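Local coordinates for protein MGS-M4 (Unidentified, PDB 4Q3M) that probably reduces carbonyl compounds of still unknown identity with a nicotinamide cofactor, as an aldo-keto reductase built on a TIM barrel, at residues His190-Lys193 / Asp194-Asn198; His208-Ile212 / Pro213-Ile217; Arg218-Glu222 / Arg223-Val227; Ile265-Phe269 / Asp270-Tyr274. One frame throughout, in Å; residues are numbered along the deposited sequence.

Contact 1: His190-Lys193 / Asp194-Asn198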
loop_
_atom_site.group_PDB
_atom_site.type_symbol
_atom_site.label_atom_id
_atom_site.label_comp_id
_atom_site.label_asym_id
_atom_site.label_seq_id
_atom_site.Cartn_x
_atom_site.Cartn_y
_atom_site.Cartn_z
ATOM N N HIS A 190 -3.531 -1.425 -16.960
ATOM C CA HIS A 190 -2.473 -1.301 -17.959
ATOM C C HIS A 190 -1.412 -2.389 -17.803
ATOM O O HIS A 190 -0.592 -2.598 -18.696
ATOM C CB HIS A 190 -1.822 0.082 -17.879
ATOM C CG HIS A 190 -1.161 0.365 -16.567
ATOM N ND1 HIS A 190 0.160 0.057 -16.317
ATOM C CD2 HIS A 190 -1.637 0.924 -15.429
ATOM C CE1 HIS A 190 0.468 0.416 -15.084
ATOM N NE2 HIS A 190 -0.605 0.945 -14.524
ATOM N N GLN A 191 -1.430 -3.073 -16.664
ATOM C CA GLN A 191 -0.575 -4.234 -16.452
ATOM C C GLN A 191 -1.312 -5.501 -16.870
ATOM O O GLN A 191 -1.208 -6.542 -16.221
ATOM C CB GLN A 191 -0.133 -4.326 -14.990
ATOM C CG GLN A 191 0.824 -3.226 -14.566
ATOM C CD GLN A 191 2.128 -3.263 -15.340
ATOM O OE1 GLN A 191 2.569 -2.250 -15.884
ATOM N NE2 GLN A 191 2.751 -4.435 -15.395
ATOM N N ILE A 192 -2.055 -5.393 -17.967
ATOM C CA ILE A 192 -2.859 -6.486 -18.504
ATOM C C ILE A 192 -2.011 -7.716 -18.845
ATOM O O ILE A 192 -2.514 -8.839 -18.881
ATOM C CB ILE A 192 -3.633 -6.017 -19.768
ATOM C CG1 ILE A 192 -4.615 -7.087 -20.255
ATOM C CG2 ILE A 192 -2.667 -5.613 -20.875
ATOM C CD1 ILE A 192 -5.703 -7.422 -19.263
ATOM N N LYS A 193 -0.716 -7.500 -19.065
ATOM C CA LYS A 193 0.166 -8.558 -19.547
ATOM C C LYS A 193 0.443 -9.653 -18.519
ATOM O O LYS A 193 0.436 -10.835 -18.861
ATOM C CB LYS A 193 1.489 -7.962 -20.027
ATOM C CG LYS A 193 1.600 -7.877 -21.541
ATOM C CD LYS A 193 3.030 -7.623 -21.985
ATOM C CE LYS A 193 3.520 -6.259 -21.532
ATOM N NZ LYS A 193 5.002 -6.150 -21.622
ATOM N N ASP A 194 0.695 -9.269 -17.269
ATOM C CA ASP A 194 0.987 -10.246 -16.219
ATOM C C ASP A 194 -0.157 -11.238 -16.038
ATOM O O ASP A 194 0.067 -12.411 -15.739
ATOM C CB ASP A 194 1.276 -9.545 -14.889
ATOM C CG ASP A 194 2.746 -9.235 -14.700
ATOM O OD1 ASP A 194 3.547 -10.190 -14.599
ATOM O OD2 ASP A 194 3.102 -8.040 -14.643
ATOM N N LEU A 195 -1.380 -10.759 -16.229
ATOM C CA LEU A 195 -2.564 -11.594 -16.082
ATOM C C LEU A 195 -2.718 -12.555 -17.259
ATOM O O LEU A 195 -2.971 -13.744 -17.069
ATOM C CB LEU A 195 -3.814 -10.723 -15.942
ATOM C CG LEU A 195 -5.150 -11.432 -15.714
ATOM C CD1 LEU A 195 -5.003 -12.569 -14.718
ATOM C CD2 LEU A 195 -6.192 -10.437 -15.232
ATOM N N LEU A 196 -2.560 -12.035 -18.472
ATOM C CA LEU A 196 -2.713 -12.844 -19.676
ATOM C C LEU A 196 -1.573 -13.847 -19.836
ATOM O O LEU A 196 -1.719 -14.860 -20.518
ATOM C CB LEU A 196 -2.798 -11.951 -20.914
ATOM C CG LEU A 196 -3.985 -10.986 -20.977
ATOM C CD1 LEU A 196 -3.998 -10.235 -22.299
ATOM C CD2 LEU A 196 -5.298 -11.726 -20.759
ATOM N N SER A 197 -0.439 -13.559 -19.204
ATOM C CA SER A 197 0.727 -14.430 -19.298
ATOM C C SER A 197 0.771 -15.440 -18.158
ATOM O O SER A 197 1.602 -16.348 -18.155
ATOM C CB SER A 197 2.013 -13.602 -19.305
ATOM O OG SER A 197 2.199 -12.941 -18.065
ATOM N N ASN A 198 -0.126 -15.276 -17.191
ATOM C CA ASN A 198 -0.145 -16.134 -16.012
ATOM C C ASN A 198 -0.476 -17.579 -16.360
ATOM O O ASN A 198 -1.546 -17.869 -16.892
ATOM C CB ASN A 198 -1.147 -15.606 -14.984
ATOM C CG ASN A 198 -1.078 -16.354 -13.669
ATOM O OD1 ASN A 198 -1.740 -17.377 -13.489
ATOM N ND2 ASN A 198 -0.274 -15.849 -12.742
#
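Leu-196 N donates to Ile-192 O over 3.2 Å and Ser-197 N to Lys-193 O over 2.9 Å, the i to i+4 bonds of the short helix 192-196, which spans the junction where the chain passes without a gap from His190-Lys193 into Asp194-Asn198. The first of them is fairly straight, 162° at the hydrogen; the second is more bent. At the start of the helix, Asp-194 N reaches Gln-191 O only weakly. The apolar side is carried by Ile-192 and Leu-196, one turn apart. Ile-192 holds CG1 anti to its own nitrogen (chi1 -173°), which brings that branch up to Leu-196, and CG1 meets Leu-196 CD1 at 3.8 Å, the two chains crossing at a slant. Leu-196 CG also lies close to the carbonyl oxygen of Ile-192. Both side chains touch Arg-236 of helix 234-241, while Leu-195 and Leu-196 pack on Ile-212 of helix 212-222. On another side, Gln-191 and Asp-194 lie alongside each other and point the same way, their amide and carboxylate planes 40° apart; Gln-191 NE2 stays 3.7 Å from Asp-194 OD2, a loose polar approach. Ser-197 OG sits 2.9 Å from Lys-193 O and 3.2 Å from Asp-194 O. Polar groups and aliphatic ones are thus sorted onto different sides, the pattern of an amphipathic helix at a protein surface: the leucines and Ile-192 attach it to neighbouring helices, and the serine hydroxyl offers its single proton to one or other of two carbonyl oxygens near the end of the helix.

Contact 2: His208-Ile212 / Pro213-Ile217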
loop_
_atom_site.group_PDB
_atom_site.type_symbol
_atom_site.label_atom_id
_atom_site.label_comp_id
_atom_site.label_asym_id
_atom_site.label_seq_id
_atom_site.Cartn_x
_atom_site.Cartn_y
_atom_site.Cartn_z
ATOM N N HIS A 208 -12.802 -24.519 -18.159
ATOM C CA HIS A 208 -14.156 -24.004 -18.301
ATOM C C HIS A 208 -14.393 -23.396 -19.681
ATOM O O HIS A 208 -15.428 -22.773 -19.919
ATOM C CB HIS A 208 -14.437 -22.970 -17.209
ATOM C CG HIS A 208 -14.167 -23.472 -15.824
ATOM N ND1 HIS A 208 -15.002 -24.357 -15.176
ATOM C CD2 HIS A 208 -13.150 -23.218 -14.966
ATOM C CE1 HIS A 208 -14.514 -24.623 -13.978
ATOM N NE2 HIS A 208 -13.392 -23.945 -13.826
ATOM N N ASP A 209 -13.428 -23.588 -20.580
ATOM C CA ASP A 209 -13.509 -23.086 -21.951
ATOM C C ASP A 209 -13.772 -21.581 -21.969
ATOM O O ASP A 209 -14.584 -21.083 -22.749
ATOM C CB ASP A 209 -14.594 -23.835 -22.734
ATOM C CG ASP A 209 -14.531 -23.570 -24.227
ATOM O OD1 ASP A 209 -13.440 -23.217 -24.724
ATOM O OD2 ASP A 209 -15.572 -23.712 -24.901
ATOM N N LYS A 210 -13.080 -20.860 -21.094
ATOM C CA LYS A 210 -13.248 -19.418 -20.990
ATOM C C LYS A 210 -11.953 -18.696 -21.329
ATOM O O LYS A 210 -10.927 -19.326 -21.583
ATOM C CB LYS A 210 -13.710 -19.034 -19.582
ATOM C CG LYS A 210 -15.089 -19.552 -19.217
ATOM C CD LYS A 210 -16.163 -18.886 -20.058
ATOM C CE LYS A 210 -17.550 -19.357 -19.661
ATOM N NZ LYS A 210 -18.612 -18.640 -20.417
ATOM N N THR A 211 -12.009 -17.370 -21.340
ATOM C CA THR A 211 -10.810 -16.564 -21.512
ATOM C C THR A 211 -10.240 -16.227 -20.141
ATOM O O THR A 211 -10.945 -16.312 -19.135
ATOM C CB THR A 211 -11.094 -15.266 -22.293
ATOM O OG1 THR A 211 -11.863 -14.372 -21.480
ATOM C CG2 THR A 211 -11.854 -15.569 -23.575
ATOM N N ILE A 212 -8.967 -15.856 -20.103
ATOM C CA ILE A 212 -8.315 -15.479 -18.851
ATOM C C ILE A 212 -9.025 -14.321 -18.122
ATOM O O ILE A 212 -9.211 -14.394 -16.906
ATOM C CB ILE A 212 -6.827 -15.116 -19.085
ATOM C CG1 ILE A 212 -6.023 -16.375 -19.418
ATOM C CG2 ILE A 212 -6.236 -14.427 -17.866
ATOM C CD1 ILE A 212 -4.535 -16.140 -19.533
ATOM N N PRO A 213 -9.434 -13.257 -18.848
ATOM C CA PRO A 213 -10.180 -12.213 -18.133
ATOM C C PRO A 213 -11.486 -12.708 -17.509
ATOM O O PRO A 213 -11.759 -12.388 -16.352
ATOM C CB PRO A 213 -10.469 -11.180 -19.225
ATOM C CG PRO A 213 -9.384 -11.369 -20.210
ATOM C CD PRO A 213 -9.127 -12.843 -20.230
ATOM N N GLN A 214 -12.270 -13.474 -18.268
ATOM C CA GLN A 214 -13.527 -14.040 -17.779
ATOM C C GLN A 214 -13.322 -14.803 -16.476
ATOM O O GLN A 214 -14.194 -14.832 -15.608
ATOM C CB GLN A 214 -14.142 -14.969 -18.826
ATOM C CG GLN A 214 -14.733 -14.258 -20.027
ATOM C CD GLN A 214 -15.281 -15.224 -21.058
ATOM O OE1 GLN A 214 -14.700 -16.281 -21.306
ATOM N NE2 GLN A 214 -16.408 -14.868 -21.663
ATOM N N ILE A 215 -12.152 -15.420 -16.359
ATOM C CA ILE A 215 -11.766 -16.145 -15.161
ATOM C C ILE A 215 -11.559 -15.222 -13.968
ATOM O O ILE A 215 -12.172 -15.410 -12.915
ATOM C CB ILE A 215 -10.475 -16.939 -15.400
ATOM C CG1 ILE A 215 -10.749 -18.130 -16.324
ATOM C CG2 ILE A 215 -9.846 -17.344 -14.074
ATOM C CD1 ILE A 215 -12.082 -18.817 -16.075
ATOM N N ALA A 216 -10.685 -14.233 -14.140
ATOM C CA ALA A 216 -10.353 -13.290 -13.077
ATOM C C ALA A 216 -11.603 -12.589 -12.565
ATOM O O ALA A 216 -11.720 -12.289 -11.376
ATOM C CB ALA A 216 -9.338 -12.273 -13.571
ATOM N N ILE A 217 -12.537 -12.341 -13.475
ATOM C CA ILE A 217 -13.807 -11.726 -13.125
ATOM C C ILE A 217 -14.654 -12.674 -12.282
ATOM O O ILE A 217 -15.168 -12.287 -11.234
ATOM C CB ILE A 217 -14.587 -11.309 -14.384
ATOM C CG1 ILE A 217 -13.806 -10.242 -15.153
ATOM C CG2 ILE A 217 -15.966 -10.791 -14.015
ATOM C CD1 ILE A 217 -14.380 -9.923 -16.509
#
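A single amide oxygen, Gln-214 OE1, reaches back from the first turn of a helix to the backbone just before it, accepting from Thr-211 N at 2.9 Å in a bond nearly straight at the hydrogen (168°). The donor stands 19° off the plane of the amide carbonyl. Gln-214 has CG beside its backbone nitrogen (chi1 -72°) and runs extended from there, and this brings OE1 back to the N-H of Thr-211. In the other direction, Thr-211 OG1 accepts from Gln-214 N through a longer, weak bond of 3.4 Å, and OG1 also rests 3.2 Å from Gln-214 CG. Together these reciprocal bonds make a capping box, with Thr-211 as the N-cap of helix 212-222, the helix that leads into the last strand of the barrel, 226-227. Pro-213, in the first turn, has no N-H to offer and packs on Leu-196 of helix 192-196. The regular pattern begins with Ile-215 N donating to Thr-211 O and goes on with Ala-216 N to Ile-212 O. Lys-210 crosses Gln-214 at about a right angle, its CD 3.2 Å from Gln-214 OE1, while its ammonium goes on to a salt bridge with Asp-245. The other end of the amide is held too, as Gln-214 NE2 donates to Gln-239 O. With an alanine in place of Gln-214, the N-H of Thr-211 would probably lose its acceptor and the peptide leading into the helix would be freer to turn. Ile-215 CD1 lies 3.9 Å from Lys-210 CB, and its side chain also packs on Met-201 and Ile-204 of helix 199-207.

Contact 3: Arg218-Glu222 / Arg223-Val227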
loop_
_atom_site.group_PDB
_atom_site.type_symbol
_atom_site.label_atom_id
_atom_site.label_comp_id
_atom_site.label_asym_id
_atom_site.label_seq_id
_atom_site.Cartn_x
_atom_site.Cartn_y
_atom_site.Cartn_z
ATOM N N ARG A 218 -14.781 -13.918 -12.737
ATOM C CA ARG A 218 -15.567 -14.926 -12.027
ATOM C C ARG A 218 -15.020 -15.191 -10.631
ATOM O O ARG A 218 -15.780 -15.378 -9.682
ATOM C CB ARG A 218 -15.605 -16.236 -12.815
ATOM C CG ARG A 218 -16.446 -17.319 -12.157
ATOM C CD ARG A 218 -17.885 -16.862 -11.979
ATOM N NE ARG A 218 -18.627 -17.724 -11.065
ATOM C CZ ARG A 218 -19.902 -17.541 -10.735
ATOM N NH1 ARG A 218 -20.582 -16.526 -11.248
ATOM N NH2 ARG A 218 -20.497 -18.375 -9.893
ATOM N N TRP A 219 -13.697 -15.211 -10.518
ATOM C CA TRP A 219 -13.032 -15.436 -9.241
ATOM C C TRP A 219 -13.452 -14.389 -8.212
ATOM O O TRP A 219 -13.657 -14.703 -7.039
ATOM C CB TRP A 219 -11.516 -15.431 -9.433
ATOM C CG TRP A 219 -10.734 -15.338 -8.164
ATOM C CD1 TRP A 219 -10.566 -16.318 -7.231
ATOM C CD2 TRP A 219 -9.994 -14.206 -7.697
ATOM N NE1 TRP A 219 -9.775 -15.862 -6.204
ATOM C CE2 TRP A 219 -9.409 -14.568 -6.468
ATOM C CE3 TRP A 219 -9.773 -12.920 -8.198
ATOM C CZ2 TRP A 219 -8.618 -13.691 -5.732
ATOM C CZ3 TRP A 219 -8.987 -12.051 -7.467
ATOM C CH2 TRP A 219 -8.419 -12.439 -6.247
ATOM N N LEU A 220 -13.590 -13.146 -8.663
ATOM C CA LEU A 220 -14.086 -12.074 -7.809
ATOM C C LEU A 220 -15.562 -12.281 -7.483
ATOM O O LEU A 220 -16.000 -12.025 -6.360
ATOM C CB LEU A 220 -13.875 -10.714 -8.475
ATOM C CG LEU A 220 -12.423 -10.238 -8.565
ATOM C CD1 LEU A 220 -12.320 -9.005 -9.441
ATOM C CD2 LEU A 220 -11.868 -9.958 -7.176
ATOM N N ILE A 221 -16.321 -12.743 -8.473
ATOM C CA ILE A 221 -17.730 -13.068 -8.280
ATOM C C ILE A 221 -17.896 -14.132 -7.202
ATOM O O ILE A 221 -18.772 -14.029 -6.341
ATOM C CB ILE A 221 -18.383 -13.576 -9.583
ATOM C CG1 ILE A 221 -18.235 -12.548 -10.704
ATOM C CG2 ILE A 221 -19.845 -13.904 -9.352
ATOM C CD1 ILE A 221 -18.987 -11.275 -10.457
ATOM N N GLU A 222 -17.042 -15.149 -7.254
ATOM C CA GLU A 222 -17.081 -16.243 -6.290
ATOM C C GLU A 222 -16.798 -15.747 -4.874
ATOM O O GLU A 222 -17.311 -16.298 -3.900
ATOM C CB GLU A 222 -16.074 -17.334 -6.673
ATOM C CG GLU A 222 -16.337 -18.001 -8.020
ATOM C CD GLU A 222 -17.535 -18.935 -8.005
ATOM O OE1 GLU A 222 -18.107 -19.167 -6.919
ATOM O OE2 GLU A 222 -17.905 -19.443 -9.086
ATOM N N ARG A 223 -15.985 -14.700 -4.768
ATOM C CA ARG A 223 -15.639 -14.123 -3.472
ATOM C C ARG A 223 -16.660 -13.085 -3.018
ATOM O O ARG A 223 -16.409 -12.339 -2.069
ATOM C CB ARG A 223 -14.250 -13.484 -3.522
ATOM C CG ARG A 223 -13.107 -14.459 -3.738
ATOM C CD ARG A 223 -11.778 -13.722 -3.765
ATOM N NE ARG A 223 -11.517 -13.028 -2.507
ATOM C CZ ARG A 223 -10.610 -12.067 -2.357
ATOM N NH1 ARG A 223 -9.877 -11.678 -3.391
ATOM N NH2 ARG A 223 -10.441 -11.491 -1.174
ATOM N N GLU A 224 -17.801 -13.043 -3.702
ATOM C CA GLU A 224 -18.868 -12.083 -3.411
ATOM C C GLU A 224 -18.359 -10.643 -3.447
ATOM O O GLU A 224 -18.742 -9.815 -2.620
ATOM C CB GLU A 224 -19.508 -12.387 -2.054
ATOM C CG GLU A 224 -20.213 -13.733 -1.994
ATOM C CD GLU A 224 -20.866 -13.997 -0.651
ATOM O OE1 GLU A 224 -20.461 -13.361 0.344
ATOM O OE2 GLU A 224 -21.786 -14.839 -0.592
ATOM N N ILE A 225 -17.493 -10.356 -4.415
ATOM C CA ILE A 225 -16.945 -9.017 -4.593
ATOM C C ILE A 225 -17.485 -8.375 -5.867
ATOM O O ILE A 225 -17.457 -8.983 -6.937
ATOM C CB ILE A 225 -15.402 -9.042 -4.651
ATOM C CG1 ILE A 225 -14.822 -9.498 -3.311
ATOM C CG2 ILE A 225 -14.854 -7.672 -5.030
ATOM C CD1 ILE A 225 -13.308 -9.518 -3.278
ATOM N N VAL A 226 -17.982 -7.146 -5.746
ATOM C CA VAL A 226 -18.458 -6.402 -6.904
ATOM C C VAL A 226 -17.290 -6.070 -7.828
ATOM O O VAL A 226 -16.270 -5.539 -7.386
ATOM C CB VAL A 226 -19.177 -5.104 -6.490
ATOM C CG1 VAL A 226 -19.638 -4.337 -7.721
ATOM C CG2 VAL A 226 -20.354 -5.417 -5.581
ATOM N N VAL A 227 -17.441 -6.389 -9.109
ATOM C CA VAL A 227 -16.361 -6.212 -10.074
ATOM C C VAL A 227 -16.777 -5.288 -11.221
ATOM O O VAL A 227 -17.891 -5.381 -11.737
ATOM C CB VAL A 227 -15.900 -7.578 -10.637
ATOM C CG1 VAL A 227 -17.080 -8.355 -11.194
ATOM C CG2 VAL A 227 -14.825 -7.398 -11.694
#
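Leu-220 and Ile-221 pack against Val-227 on the buried side, where the chain doubles back from helix to strand. Leu-220 CD1 meets Val-227 CG2 at 3.7 Å, and Ile-221 CD1 meets Val-227 CG1 at 3.6 Å, these last two side chains crossing at about a right angle. Beside them, Arg-223 runs alongside Trp-219, placing its CD over one face of the indole toward the rim. The guanidinium is turned 48° to the ring; Arg-223 NH1 comes within 3.3 Å of Trp-219 CH2 and is bonded to Gln-166 O, while Ile-225 CD1 covers the centre of one guanidinium face. Replacing Trp-219 by alanine would take away the surface on which Arg-223 CD rests and would probably open a gap there, leaving the guanidinium to rely on Gln-166 and Ile-225. The loose side is marked by Glu-224, exposed and pointing away from the helix. On the more open flank, Arg-218 makes a side-on salt bridge with Glu-222, both NE (2.7 Å) and NH2 (2.9 Å) reaching Glu-222 OE2, which Thr-247 OG1 and Leu-248 N also meet. At the turn, Ile-225 N bonds to Leu-220 O at 3.0 Å and Glu-224 N to Ile-221 O. With Glu-224 at positive phi, this is a Schellman motif, ending helix 212-222 and leading into the last strand of the TIM barrel.

Contact 4: Ile265-Phe269 / Asp270-Tyr274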
loop_
_atom_site.group_PDB
_atom_site.type_symbol
_atom_site.label_atom_id
_atom_site.label_comp_id
_atom_site.label_asym_id
_atom_site.label_seq_id
_atom_site.Cartn_x
_atom_site.Cartn_y
_atom_site.Cartn_z
ATOM N N ILE A 265 -0.528 -2.016 -7.886
ATOM C CA ILE A 265 -0.280 -1.244 -9.097
ATOM C C ILE A 265 -0.447 0.256 -8.873
ATOM O O ILE A 265 0.412 1.049 -9.259
ATOM C CB ILE A 265 -1.216 -1.682 -10.242
ATOM C CG1 ILE A 265 -1.033 -3.171 -10.541
ATOM C CG2 ILE A 265 -0.960 -0.850 -11.491
ATOM C CD1 ILE A 265 -1.952 -3.692 -11.624
ATOM N N PHE A 266 -1.551 0.643 -8.244
ATOM C CA PHE A 266 -1.896 2.055 -8.125
ATOM C C PHE A 266 -1.381 2.693 -6.837
ATOM O O PHE A 266 -0.847 2.011 -5.960
ATOM C CB PHE A 266 -3.410 2.231 -8.234
ATOM C CG PHE A 266 -3.957 1.870 -9.585
ATOM C CD1 PHE A 266 -3.928 2.786 -10.624
ATOM C CD2 PHE A 266 -4.484 0.612 -9.821
ATOM C CE1 PHE A 266 -4.424 2.456 -11.873
ATOM C CE2 PHE A 266 -4.981 0.276 -11.067
ATOM C CZ PHE A 266 -4.951 1.199 -12.093
ATOM N N THR A 267 -1.552 4.010 -6.746
ATOM C CA THR A 267 -1.010 4.829 -5.662
ATOM C C THR A 267 -1.299 4.271 -4.270
ATOM O O THR A 267 -2.420 3.859 -3.976
ATOM C CB THR A 267 -1.565 6.265 -5.735
ATOM O OG1 THR A 267 -1.422 6.768 -7.069
ATOM C CG2 THR A 267 -0.833 7.181 -4.763
ATOM N N GLU A 268 -0.271 4.258 -3.425
ATOM C CA GLU A 268 -0.403 3.798 -2.048
ATOM C C GLU A 268 -1.418 4.665 -1.307
ATOM O O GLU A 268 -1.474 5.878 -1.515
ATOM C CB GLU A 268 0.957 3.820 -1.343
ATOM C CG GLU A 268 1.077 2.865 -0.162
ATOM C CD GLU A 268 0.418 3.397 1.096
ATOM O OE1 GLU A 268 0.461 4.625 1.317
ATOM O OE2 GLU A 268 -0.143 2.585 1.863
ATOM N N PHE A 269 -2.213 4.030 -0.450
ATOM C CA PHE A 269 -3.354 4.667 0.209
ATOM C C PHE A 269 -3.039 6.004 0.880
ATOM O O PHE A 269 -3.863 6.920 0.864
ATOM C CB PHE A 269 -3.947 3.718 1.257
ATOM C CG PHE A 269 -4.405 2.399 0.699
ATOM C CD1 PHE A 269 -5.696 2.244 0.219
ATOM C CD2 PHE A 269 -3.550 1.309 0.672
ATOM C CE1 PHE A 269 -6.122 1.031 -0.288
ATOM C CE2 PHE A 269 -3.970 0.092 0.166
ATOM C CZ PHE A 269 -5.257 -0.047 -0.314
ATOM N N ASP A 270 -1.851 6.117 1.466
ATOM C CA ASP A 270 -1.509 7.291 2.265
ATOM C C ASP A 270 -0.442 8.178 1.629
ATOM O O ASP A 270 0.233 8.937 2.326
ATOM C CB ASP A 270 -1.045 6.856 3.657
ATOM C CG ASP A 270 -2.199 6.475 4.562
ATOM O OD1 ASP A 270 -3.161 7.266 4.661
ATOM O OD2 ASP A 270 -2.144 5.388 5.173
ATOM N N ASN A 271 -0.292 8.092 0.311
ATOM C CA ASN A 271 0.693 8.909 -0.390
ATOM C C ASN A 271 0.105 9.629 -1.598
ATOM O O ASN A 271 0.742 9.722 -2.648
ATOM C CB ASN A 271 1.881 8.049 -0.826
ATOM C CG ASN A 271 2.749 7.621 0.341
ATOM O OD1 ASN A 271 3.763 8.252 0.636
ATOM N ND2 ASN A 271 2.351 6.546 1.013
ATOM N N VAL A 272 -1.110 10.145 -1.440
ATOM C CA VAL A 272 -1.799 10.834 -2.524
ATOM C C VAL A 272 -1.678 12.350 -2.395
ATOM O O VAL A 272 -2.270 12.955 -1.502
ATOM C CB VAL A 272 -3.289 10.454 -2.569
ATOM C CG1 VAL A 272 -3.984 11.169 -3.716
ATOM C CG2 VAL A 272 -3.445 8.946 -2.698
ATOM N N ASP A 273 -0.909 12.956 -3.295
ATOM C CA ASP A 273 -0.723 14.403 -3.289
ATOM C C ASP A 273 -1.680 15.086 -4.262
ATOM O O ASP A 273 -1.990 16.267 -4.111
ATOM C CB ASP A 273 0.724 14.761 -3.637
ATOM C CG ASP A 273 1.710 14.282 -2.588
ATOM O OD1 ASP A 273 1.317 14.161 -1.409
ATOM O OD2 ASP A 273 2.881 14.028 -2.943
ATOM N N TYR A 274 -2.145 14.338 -5.258
ATOM C CA TYR A 274 -3.065 14.882 -6.250
ATOM C C TYR A 274 -4.502 14.887 -5.737
ATOM O O TYR A 274 -4.834 14.206 -4.766
ATOM C CB TYR A 274 -2.972 14.092 -7.560
ATOM C CG TYR A 274 -3.151 12.595 -7.413
ATOM C CD1 TYR A 274 -4.418 12.026 -7.374
ATOM C CD2 TYR A 274 -2.051 11.750 -7.328
ATOM C CE1 TYR A 274 -4.584 10.658 -7.245
ATOM C CE2 TYR A 274 -2.207 10.381 -7.200
ATOM C CZ TYR A 274 -3.475 9.841 -7.159
ATOM O OH TYR A 274 -3.636 8.481 -7.031
ATOM O OXT TYR A 274 -5.366 15.574 -6.284
HETATM O O HOH W 1 -1.839 2.856 3.731
HETATM O O HOH W 2 -3.381 9.506 0.764
#
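Glu-268 OE1 draws in two donors from the residues just after it: Asp-270 N at 2.8 Å and Asn-271 ND2 at 2.7 Å. They arrive from opposite faces of the carboxylate plane, the backbone N-H well above it and the amide closer to it on the anti side. Asn-271 presents the N-H within its own amide plane, which stands 77° to the carboxylate. Glu-268 has CG anti to its nitrogen (chi1 -156°) and bends at chi2, folding the carboxylate back over the turn. In the backbone, Asn-271 N donates to Glu-268 O at 3.1 Å. Farther along, Thr-267 OG1 and Tyr-274 OH share a 2.8 Å hydrogen bond at the ring's edge, in its plane, while Val-272 CG1 lies over the centre of one ring face. A water bridges the turn, accepting from Val-272 N (3.2 Å) and donating to Phe-269 O (2.6 Å).

Outside this shell, His-142 bonds Asp-270 OD1, and Trp-107 meets the Tyr-274 ring edge-to-face. Arg-257 of the second subunit forms a salt bridge with Asp-273, and Asn-167 N of that subunit donates to Asn-271 OD1. The whole is a type I beta turn, Glu-268 to Asn-271, in a C-terminal tail that here also lines the dimer interface.

How the contacts relate
Contacts 1, 2, 3 and 4 follow one another along the chain without overlap. The first three belong to the part of the barrel that runs from strand 180-184 to the last strand, 226-227. Contacts 2 and 3 share helix 212-222, one at its start and the other at its end, with centres about 12 Å apart; contact 1, on helix 192-196, packs on contact 2 through Leu-195 and Leu-196, their centres about 13 Å apart. Contact 4 belongs to the C-terminal tail, its centre about 30 Å from that of contact 2. Contact 1 is the one of the three that touches this tail, where Ile-265 meets His-190 and Gln-191, and the tail in turn meets the second subunit.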